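Local coordinates for protein polysialic acid O-acetyltransferase (Escherichia coli, PDB 3JQY) that transfers acetyl groups from acetyl-CoA to hydroxyls of capsular polysialic acid, favouring long sialic acid polymers, at residues B[22-28]-B[41-47]; B[53-57]-B[74-78]. All blocks are in the same frame, centred on the assembly; numbering follows the deposited sequence.

Both contacts lie toward the N-terminal end of the left-handed beta-helix, with centres about 13 Å apart, and follow one another along the chain: contact 1 closes before contact 2 opens. In contact 1 the loop 22-28, built from the tandem seven-residue repeats, lies along strand 41-44, which within this chain is an outermost strand of its parallel sheet. In contact 2, strand 53-58, next in the chain, pairs with strand 71-80 in another sheet of the helix. They touch through the interior, where Phe-57 meets Phe-42 and Val-41, and Val-55 also reaches Phe-42. Contact 1 thus covers the edge of a coil, whereas contact 2 stacks one coil on the next.

Contact 1. Residues B[22-28]-B[41-47]; sequences DSRLKTQ and VFVCGDL
A loop of the tandem seven-residue repeats is docked through polar side chains on an edge strand: Asp-22, Ser-23 and Arg-24 bind the backbone of Phe-42 and Cys-44 at the N-terminal end of the left-handed beta-helix. On its other flank strand 41-44 pairs with strand 63-66 through Val-41 and Val-43, so the loop takes the flank facing away from the next coil. Ser-23 clasps Phe-42 twice: its backbone N donates to Phe-42 O at 2.9 Å, and its OG accepts from Phe-42 N at 2.8 Å in an almost straight bond (171°). Asp-22 CG stands between its own backbone N and carbonyl carbon (chi1 72°), which brings the carboxylate between the loop and the strand. OD2 takes Cys-44 N at 3.0 Å on its anti lone pair, while OD1 accepts the backbone N atoms of Arg-24, closing an Asx turn, and of Lys-26, from opposite faces of the carboxylate. Arg-24 NE makes a weak bond to OD2, part of a salt bridge, and approaches Val-43 CG1 at 3.3 Å. NH2 donates a bent hydrogen bond to Cys-44 O at 2.9 Å, from above that carbonyl's plane. Further on, Lys-26, extended as far as CE and then bent at its last torsion, passes Cys-44 O with CD and forms a salt bridge from NZ to Asp-46 OD1 at 2.6 Å, on the syn side but tilted out of the carboxylate plane. Two backbone N-H groups of the strand thus meet loop side-chain oxygens, and the Asp-22 charge is shared among four N-H donors, which would favour its ionised form.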
ATOM      1  N   ASP B  22      -3.093  24.727 -27.510  1.00 20.52           N
ATOM      2  CA  ASP B  22      -4.344  23.979 -27.388  1.00 22.55           C
ATOM      3  C   ASP B  22      -5.153  24.118 -28.682  1.00 19.41           C
ATOM      4  O   ASP B  22      -4.675  24.706 -29.652  1.00 24.42           O
ATOM      5  CB  ASP B  22      -5.153  24.401 -26.151  1.00 18.37           C
ATOM      6  CG  ASP B  22      -5.782  25.780 -26.289  1.00 24.50           C
ATOM      7  OD1 ASP B  22      -5.675  26.392 -27.369  1.00 21.25           O
ATOM      8  OD2 ASP B  22      -6.408  26.245 -25.312  1.00 19.42           O
ATOM      9  N   SER B  23      -6.371  23.582 -28.699  1.00 15.48           N
ATOM     10  CA  SER B  23      -7.144  23.516 -29.943  1.00 16.03           C
ATOM     11  C   SER B  23      -7.565  24.892 -30.454  1.00 20.77           C
ATOM     12  O   SER B  23      -7.879  25.051 -31.631  1.00 19.45           O
ATOM     13  CB  SER B  23      -8.360  22.600 -29.783  1.00 18.08           C
ATOM     14  OG  SER B  23      -7.946  21.289 -29.441  1.00 19.76           O
ATOM     15  N   ARG B  24      -7.587  25.887 -29.573  1.00 18.50           N
ATOM     16  CA  ARG B  24      -7.947  27.231 -30.011  1.00 17.99           C
ATOM     17  C   ARG B  24      -6.707  28.090 -30.224  1.00 21.64           C
ATOM     18  O   ARG B  24      -6.790  29.318 -30.280  1.00 27.79           O
ATOM     19  CB  ARG B  24      -8.937  27.887 -29.047  1.00 21.03           C
ATOM     20  CG  ARG B  24      -8.424  28.001 -27.637  1.00 32.51           C
ATOM     21  CD  ARG B  24      -9.546  27.896 -26.632  1.00 38.96           C
ATOM     22  NE  ARG B  24      -9.016  27.918 -25.275  1.00 38.92           N
ATOM     23  CZ  ARG B  24      -8.939  29.009 -24.522  1.00 28.77           C
ATOM     24  NH1 ARG B  24      -9.378  30.171 -24.988  1.00 29.90           N
ATOM     25  NH2 ARG B  24      -8.434  28.935 -23.301  1.00 23.27           N
ATOM     26  N   LEU B  25      -5.558  27.429 -30.343  1.00 20.21           N
ATOM     27  CA  LEU B  25      -4.312  28.108 -30.701  1.00 22.72           C
ATOM     28  C   LEU B  25      -3.675  28.919 -29.573  1.00 28.55           C
ATOM     29  O   LEU B  25      -2.890  29.834 -29.830  1.00 34.13           O
ATOM     30  CB  LEU B  25      -4.539  28.996 -31.927  1.00 23.84           C
ATOM     31  CG  LEU B  25      -4.354  28.292 -33.270  1.00 24.58           C
ATOM     32  CD1 LEU B  25      -4.647  26.810 -33.160  1.00 25.02           C
ATOM     33  CD2 LEU B  25      -5.228  28.932 -34.342  1.00 32.72           C
ATOM     34  N   LYS B  26      -4.005  28.574 -28.331  1.00 25.16           N
ATOM     35  CA  LYS B  26      -3.415  29.222 -27.162  1.00 25.82           C
ATOM     36  C   LYS B  26      -2.194  28.441 -26.681  1.00 29.42           C
ATOM     37  O   LYS B  26      -2.265  27.229 -26.473  1.00 21.43           O
ATOM     38  CB  LYS B  26      -4.442  29.326 -26.028  1.00 22.85           C
ATOM     39  CG  LYS B  26      -3.900  29.999 -24.768  1.00 29.86           C
ATOM     40  CD  LYS B  26      -4.902  29.952 -23.619  1.00 29.73           C
ATOM     41  CE  LYS B  26      -4.340  30.631 -22.375  1.00 30.20           C
ATOM     42  NZ  LYS B  26      -4.090  32.084 -22.607  1.00 34.73           N
ATOM     43  N   THR B  27      -1.071  29.129 -26.508  1.00 28.00           N
ATOM     44  CA  THR B  27       0.161  28.454 -26.109  1.00 26.45           C
ATOM     45  C   THR B  27       0.069  27.884 -24.689  1.00 21.27           C
ATOM     46  O   THR B  27      -0.389  28.563 -23.768  1.00 23.80           O
ATOM     47  CB  THR B  27       1.379  29.393 -26.217  1.00 30.66           C
ATOM     48  OG1 THR B  27       1.152  30.560 -25.420  1.00 42.26           O
ATOM     49  CG2 THR B  27       1.593  29.819 -27.660  1.00 25.21           C
ATOM     50  N   GLN B  28       0.493  26.633 -24.531  1.00 22.74           N
ATOM     51  CA  GLN B  28       0.535  25.969 -23.227  1.00 23.34           C
ATOM     52  C   GLN B  28       1.890  25.302 -23.037  1.00 25.54           C
ATOM     53  O   GLN B  28       2.067  24.127 -23.368  1.00 24.12           O
ATOM     54  CB  GLN B  28      -0.568  24.912 -23.118  1.00 22.43           C
ATOM     55  CG  GLN B  28      -1.977  25.470 -23.167  1.00 21.60           C
ATOM     56  CD  GLN B  28      -2.284  26.387 -21.995  1.00 22.09           C
ATOM     57  OE1 GLN B  28      -3.249  27.156 -22.032  1.00 25.05           O
ATOM     58  NE2 GLN B  28      -1.467  26.310 -20.947  1.00 16.23           N
ATOM     59  N   VAL B  41     -10.712  17.895 -28.875  1.00 13.67           N
ATOM     60  CA  VAL B  41     -10.580  19.279 -28.452  1.00 13.11           C
ATOM     61  C   VAL B  41      -9.907  19.392 -27.090  1.00 14.47           C
ATOM     62  O   VAL B  41     -10.281  18.702 -26.152  1.00 15.00           O
ATOM     63  CB  VAL B  41     -11.956  19.963 -28.388  1.00 18.14           C
ATOM     64  CG1 VAL B  41     -11.836  21.342 -27.789  1.00 18.46           C
ATOM     65  CG2 VAL B  41     -12.577  20.025 -29.784  1.00 14.78           C
ATOM     66  N   PHE B  42      -8.906  20.261 -26.999  1.00 12.19           N
ATOM     67  CA  PHE B  42      -8.251  20.568 -25.739  1.00 14.74           C
ATOM     68  C   PHE B  42      -8.390  22.070 -25.539  1.00 15.62           C
ATOM     69  O   PHE B  42      -7.877  22.855 -26.341  1.00 18.12           O
ATOM     70  CB  PHE B  42      -6.779  20.140 -25.807  1.00 12.44           C
ATOM     71  CG  PHE B  42      -5.960  20.512 -24.594  1.00 13.30           C
ATOM     72  CD1 PHE B  42      -6.534  20.593 -23.335  1.00 13.73           C
ATOM     73  CD2 PHE B  42      -4.602  20.757 -24.717  1.00 18.02           C
ATOM     74  CE1 PHE B  42      -5.766  20.917 -22.225  1.00 15.74           C
ATOM     75  CE2 PHE B  42      -3.834  21.090 -23.612  1.00 18.43           C
ATOM     76  CZ  PHE B  42      -4.415  21.160 -22.367  1.00 16.83           C
ATOM     77  N   VAL B  43      -9.122  22.468 -24.503  1.00 12.17           N
ATOM     78  CA  VAL B  43      -9.272  23.877 -24.164  1.00 13.67           C
ATOM     79  C   VAL B  43      -8.579  24.113 -22.832  1.00 16.64           C
ATOM     80  O   VAL B  43      -8.943  23.505 -21.825  1.00 16.07           O
ATOM     81  CB  VAL B  43     -10.751  24.281 -24.043  1.00 19.55           C
ATOM     82  CG1 VAL B  43     -10.869  25.753 -23.671  1.00 26.31           C
ATOM     83  CG2 VAL B  43     -11.487  23.992 -25.346  1.00 22.10           C
ATOM     84  N   CYS B  44      -7.572  24.980 -22.831  1.00 16.14           N
ATOM     85  CA  CYS B  44      -6.749  25.160 -21.643  1.00 16.48           C
ATOM     86  C   CYS B  44      -6.628  26.632 -21.277  1.00 15.12           C
ATOM     87  O   CYS B  44      -6.224  27.449 -22.102  1.00 15.99           O
ATOM     88  CB  CYS B  44      -5.362  24.567 -21.875  1.00 15.51           C
ATOM     89  SG  CYS B  44      -4.393  24.349 -20.368  1.00 18.62           S
ATOM     90  N   GLY B  45      -6.978  26.958 -20.038  1.00 15.23           N
ATOM     91  CA  GLY B  45      -6.895  28.324 -19.555  1.00 16.25           C
ATOM     92  C   GLY B  45      -5.488  28.744 -19.177  1.00 14.39           C
ATOM     93  O   GLY B  45      -4.506  28.073 -19.504  1.00 14.13           O
ATOM     94  N   ASP B  46      -5.385  29.877 -18.493  1.00 12.28           N
ATOM     95  CA  ASP B  46      -4.092  30.352 -18.020  1.00 11.70           C
ATOM     96  C   ASP B  46      -3.747  29.650 -16.716  1.00 13.91           C
ATOM     97  O   ASP B  46      -4.301  29.967 -15.670  1.00 14.90           O
ATOM     98  CB  ASP B  46      -4.130  31.866 -17.836  1.00 14.35           C
ATOM     99  CG  ASP B  46      -4.238  32.599 -19.159  1.00 16.84           C
ATOM    100  OD1 ASP B  46      -3.440  32.288 -20.064  1.00 24.37           O
ATOM    101  OD2 ASP B  46      -5.110  33.477 -19.298  1.00 17.67           O
ATOM    102  N   LEU B  47      -2.832  28.691 -16.791  1.00 13.84           N
ATOM    103  CA  LEU B  47      -2.524  27.851 -15.643  1.00 13.38           C
ATOM    104  C   LEU B  47      -1.513  28.524 -14.731  1.00 15.27           C
ATOM    105  O   LEU B  47      -0.883  29.508 -15.107  1.00 18.44           O
ATOM    106  CB  LEU B  47      -1.973  26.504 -16.102  1.00 15.91           C
ATOM    107  CG  LEU B  47      -2.858  25.765 -17.108  1.00 17.60           C
ATOM    108  CD1 LEU B  47      -2.218  24.431 -17.460  1.00 19.16           C
ATOM    109  CD2 LEU B  47      -4.270  25.581 -16.560  1.00 12.68           C
TER

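Contact 2. Residues B[53-57]-B[74-78]; sequences NKVQF and WLTVI
Leu-75 O accepts the backbone N-H of Lys-54 at 2.8 Å, and the CA of Asn-53 approaches the same oxygen at 3.2 Å in a CA-H...O contact. The next links alternate as in a regular parallel sheet: Val-77 N donates to Lys-54 O at 2.9 Å, then Gln-56 N to Val-77 O at 2.9 Å, while Thr-76 CA and Val-55 CA add CA-H...O contacts to those two oxygens. The strands run almost exactly parallel (3°), their axes 4.7 Å apart at closest approach, as expected for successive coils of a left-handed beta-helix. Lys-54 and Thr-76 share one face and lie side by side, CD and CE of the lysine each 4.1 Å from Thr-76 OG1. On that face too are Gln-56 and Ile-78, NE2 of Gln-56 being hydrogen-bonded to Asp-34. Val-55 and Val-77 occupy the buried face, where Val-55 CG2, anti to the backbone N, rests over one face of the Phe-57 ring, toward its rim. At the start of the pair the Asn-53 amide is tucked against the backbone N and CB of Leu-75. An alanine here would remove that amide and is likely to leave the N-H of Leu-75 without its polar neighbour. Backbone bonding therefore carries the coil-to-coil stacking, with a nonpolar face turned inward and a more polar one outward.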
ATOM      1  N   ASN B  53       3.173  18.224 -18.069  1.00 13.44           N
ATOM      2  CA  ASN B  53       1.856  17.626 -18.274  1.00 15.88           C
ATOM      3  C   ASN B  53       1.705  17.027 -19.666  1.00 17.32           C
ATOM      4  O   ASN B  53       2.390  17.434 -20.608  1.00 17.17           O
ATOM      5  CB  ASN B  53       0.769  18.664 -18.035  1.00 15.24           C
ATOM      6  CG  ASN B  53       0.909  19.338 -16.696  1.00 15.36           C
ATOM      7  OD1 ASN B  53       1.119  20.557 -16.608  1.00 16.97           O
ATOM      8  ND2 ASN B  53       0.818  18.551 -15.639  1.00  9.04           N
ATOM      9  N   LYS B  54       0.805  16.057 -19.795  1.00 14.73           N
ATOM     10  CA  LYS B  54       0.600  15.391 -21.074  1.00 18.99           C
ATOM     11  C   LYS B  54      -0.869  15.064 -21.329  1.00 16.45           C
ATOM     12  O   LYS B  54      -1.592  14.675 -20.419  1.00 17.90           O
ATOM     13  CB  LYS B  54       1.433  14.108 -21.125  1.00 21.95           C
ATOM     14  CG  LYS B  54       2.939  14.351 -21.069  1.00 27.50           C
ATOM     15  CD  LYS B  54       3.674  13.242 -20.317  1.00 43.79           C
ATOM     16  CE  LYS B  54       3.374  11.864 -20.891  1.00 43.10           C
ATOM     17  NZ  LYS B  54       3.652  11.791 -22.352  1.00 54.93           N
ATOM     18  N   VAL B  55      -1.301  15.240 -22.574  1.00 20.38           N
ATOM     19  CA  VAL B  55      -2.609  14.765 -22.997  1.00 18.41           C
ATOM     20  C   VAL B  55      -2.421  13.863 -24.215  1.00 19.47           C
ATOM     21  O   VAL B  55      -1.674  14.189 -25.143  1.00 17.97           O
ATOM     22  CB  VAL B  55      -3.590  15.916 -23.295  1.00 18.95           C
ATOM     23  CG1 VAL B  55      -3.038  16.829 -24.364  1.00 25.42           C
ATOM     24  CG2 VAL B  55      -4.953  15.365 -23.719  1.00 17.83           C
ATOM     25  N   GLN B  56      -3.073  12.711 -24.172  1.00 14.95           N
ATOM     26  CA  GLN B  56      -2.978  11.714 -25.221  1.00 16.18           C
ATOM     27  C   GLN B  56      -4.386  11.367 -25.670  1.00 14.51           C
ATOM     28  O   GLN B  56      -5.183  10.868 -24.884  1.00 15.48           O
ATOM     29  CB  GLN B  56      -2.275  10.461 -24.689  1.00 17.51           C
ATOM     30  CG  GLN B  56      -2.210   9.307 -25.671  1.00 24.45           C
ATOM     31  CD  GLN B  56      -1.131   9.492 -26.709  1.00 30.78           C
ATOM     32  OE1 GLN B  56       0.030   9.742 -26.375  1.00 35.12           O
ATOM     33  NE2 GLN B  56      -1.501   9.363 -27.979  1.00 27.27           N
ATOM     34  N   PHE B  57      -4.699  11.639 -26.932  1.00 13.02           N
ATOM     35  CA  PHE B  57      -5.996  11.281 -27.494  1.00 14.26           C
ATOM     36  C   PHE B  57      -5.834  10.017 -28.331  1.00 19.26           C
ATOM     37  O   PHE B  57      -5.268  10.067 -29.425  1.00 19.38           O
ATOM     38  CB  PHE B  57      -6.526  12.397 -28.407  1.00 13.48           C
ATOM     39  CG  PHE B  57      -6.884  13.684 -27.691  1.00 15.76           C
ATOM     40  CD1 PHE B  57      -8.059  13.785 -26.961  1.00 13.21           C
ATOM     41  CD2 PHE B  57      -6.073  14.802 -27.799  1.00 19.34           C
ATOM     42  CE1 PHE B  57      -8.405  14.962 -26.327  1.00 14.66           C
ATOM     43  CE2 PHE B  57      -6.412  15.989 -27.168  1.00 17.87           C
ATOM     44  CZ  PHE B  57      -7.582  16.070 -26.433  1.00 16.30           C
ATOM     45  N   TRP B  74       2.897  17.202 -13.429  1.00 13.46           N
ATOM     46  CA  TRP B  74       3.007  15.792 -13.789  1.00 13.75           C
ATOM     47  C   TRP B  74       1.635  15.150 -13.942  1.00 12.02           C
ATOM     48  O   TRP B  74       1.397  14.033 -13.494  1.00 17.02           O
ATOM     49  CB  TRP B  74       3.879  15.035 -12.781  1.00 17.86           C
ATOM     50  CG  TRP B  74       5.301  15.442 -12.903  1.00 22.24           C
ATOM     51  CD1 TRP B  74       6.207  14.992 -13.821  1.00 25.79           C
ATOM     52  CD2 TRP B  74       5.983  16.409 -12.105  1.00 27.94           C
ATOM     53  NE1 TRP B  74       7.415  15.617 -13.637  1.00 29.97           N
ATOM     54  CE2 TRP B  74       7.305  16.491 -12.587  1.00 27.20           C
ATOM     55  CE3 TRP B  74       5.609  17.207 -11.021  1.00 27.81           C
ATOM     56  CZ2 TRP B  74       8.256  17.337 -12.024  1.00 34.42           C
ATOM     57  CZ3 TRP B  74       6.554  18.053 -10.463  1.00 41.87           C
ATOM     58  CH2 TRP B  74       7.862  18.110 -10.966  1.00 40.45           C
ATOM     59  N   LEU B  75       0.736  15.881 -14.586  1.00 10.69           N
ATOM     60  CA  LEU B  75      -0.574  15.341 -14.916  1.00 13.69           C
ATOM     61  C   LEU B  75      -0.532  14.704 -16.306  1.00 15.20           C
ATOM     62  O   LEU B  75      -0.015  15.306 -17.249  1.00 15.37           O
ATOM     63  CB  LEU B  75      -1.609  16.465 -14.900  1.00 10.51           C
ATOM     64  CG  LEU B  75      -2.994  16.083 -15.425  1.00 11.55           C
ATOM     65  CD1 LEU B  75      -3.670  15.120 -14.464  1.00 16.77           C
ATOM     66  CD2 LEU B  75      -3.845  17.328 -15.633  1.00 13.72           C
ATOM     67  N   THR B  76      -1.070  13.490 -16.422  1.00 13.72           N
ATOM     68  CA  THR B  76      -1.236  12.822 -17.709  1.00 12.83           C
ATOM     69  C   THR B  76      -2.709  12.473 -17.854  1.00 16.30           C
ATOM     70  O   THR B  76      -3.283  11.825 -16.983  1.00 16.06           O
ATOM     71  CB  THR B  76      -0.408  11.522 -17.803  1.00 17.43           C
ATOM     72  OG1 THR B  76       0.979  11.812 -17.596  1.00 17.88           O
ATOM     73  CG2 THR B  76      -0.583  10.864 -19.181  1.00 18.52           C
ATOM     74  N   VAL B  77      -3.319  12.932 -18.940  1.00 14.55           N
ATOM     75  CA  VAL B  77      -4.709  12.607 -19.246  1.00 13.71           C
ATOM     76  C   VAL B  77      -4.735  11.788 -20.526  1.00 13.57           C
ATOM     77  O   VAL B  77      -4.289  12.250 -21.571  1.00 14.21           O
ATOM     78  CB  VAL B  77      -5.570  13.871 -19.441  1.00 14.25           C
ATOM     79  CG1 VAL B  77      -7.009  13.485 -19.667  1.00 13.77           C
ATOM     80  CG2 VAL B  77      -5.449  14.792 -18.231  1.00 12.69           C
ATOM     81  N   ILE B  78      -5.227  10.557 -20.426  1.00 13.31           N
ATOM     82  CA  ILE B  78      -5.283   9.674 -21.581  1.00 11.63           C
ATOM     83  C   ILE B  78      -6.729   9.412 -21.956  1.00 11.81           C
ATOM     84  O   ILE B  78      -7.541   9.042 -21.105  1.00 13.33           O
ATOM     85  CB  ILE B  78      -4.574   8.337 -21.311  1.00 13.78           C
ATOM     86  CG1 ILE B  78      -3.115   8.585 -20.934  1.00 14.94           C
ATOM     87  CG2 ILE B  78      -4.685   7.429 -22.537  1.00 15.30           C
ATOM     88  CD1 ILE B  78      -2.370   7.341 -20.521  1.00 20.30           C
TER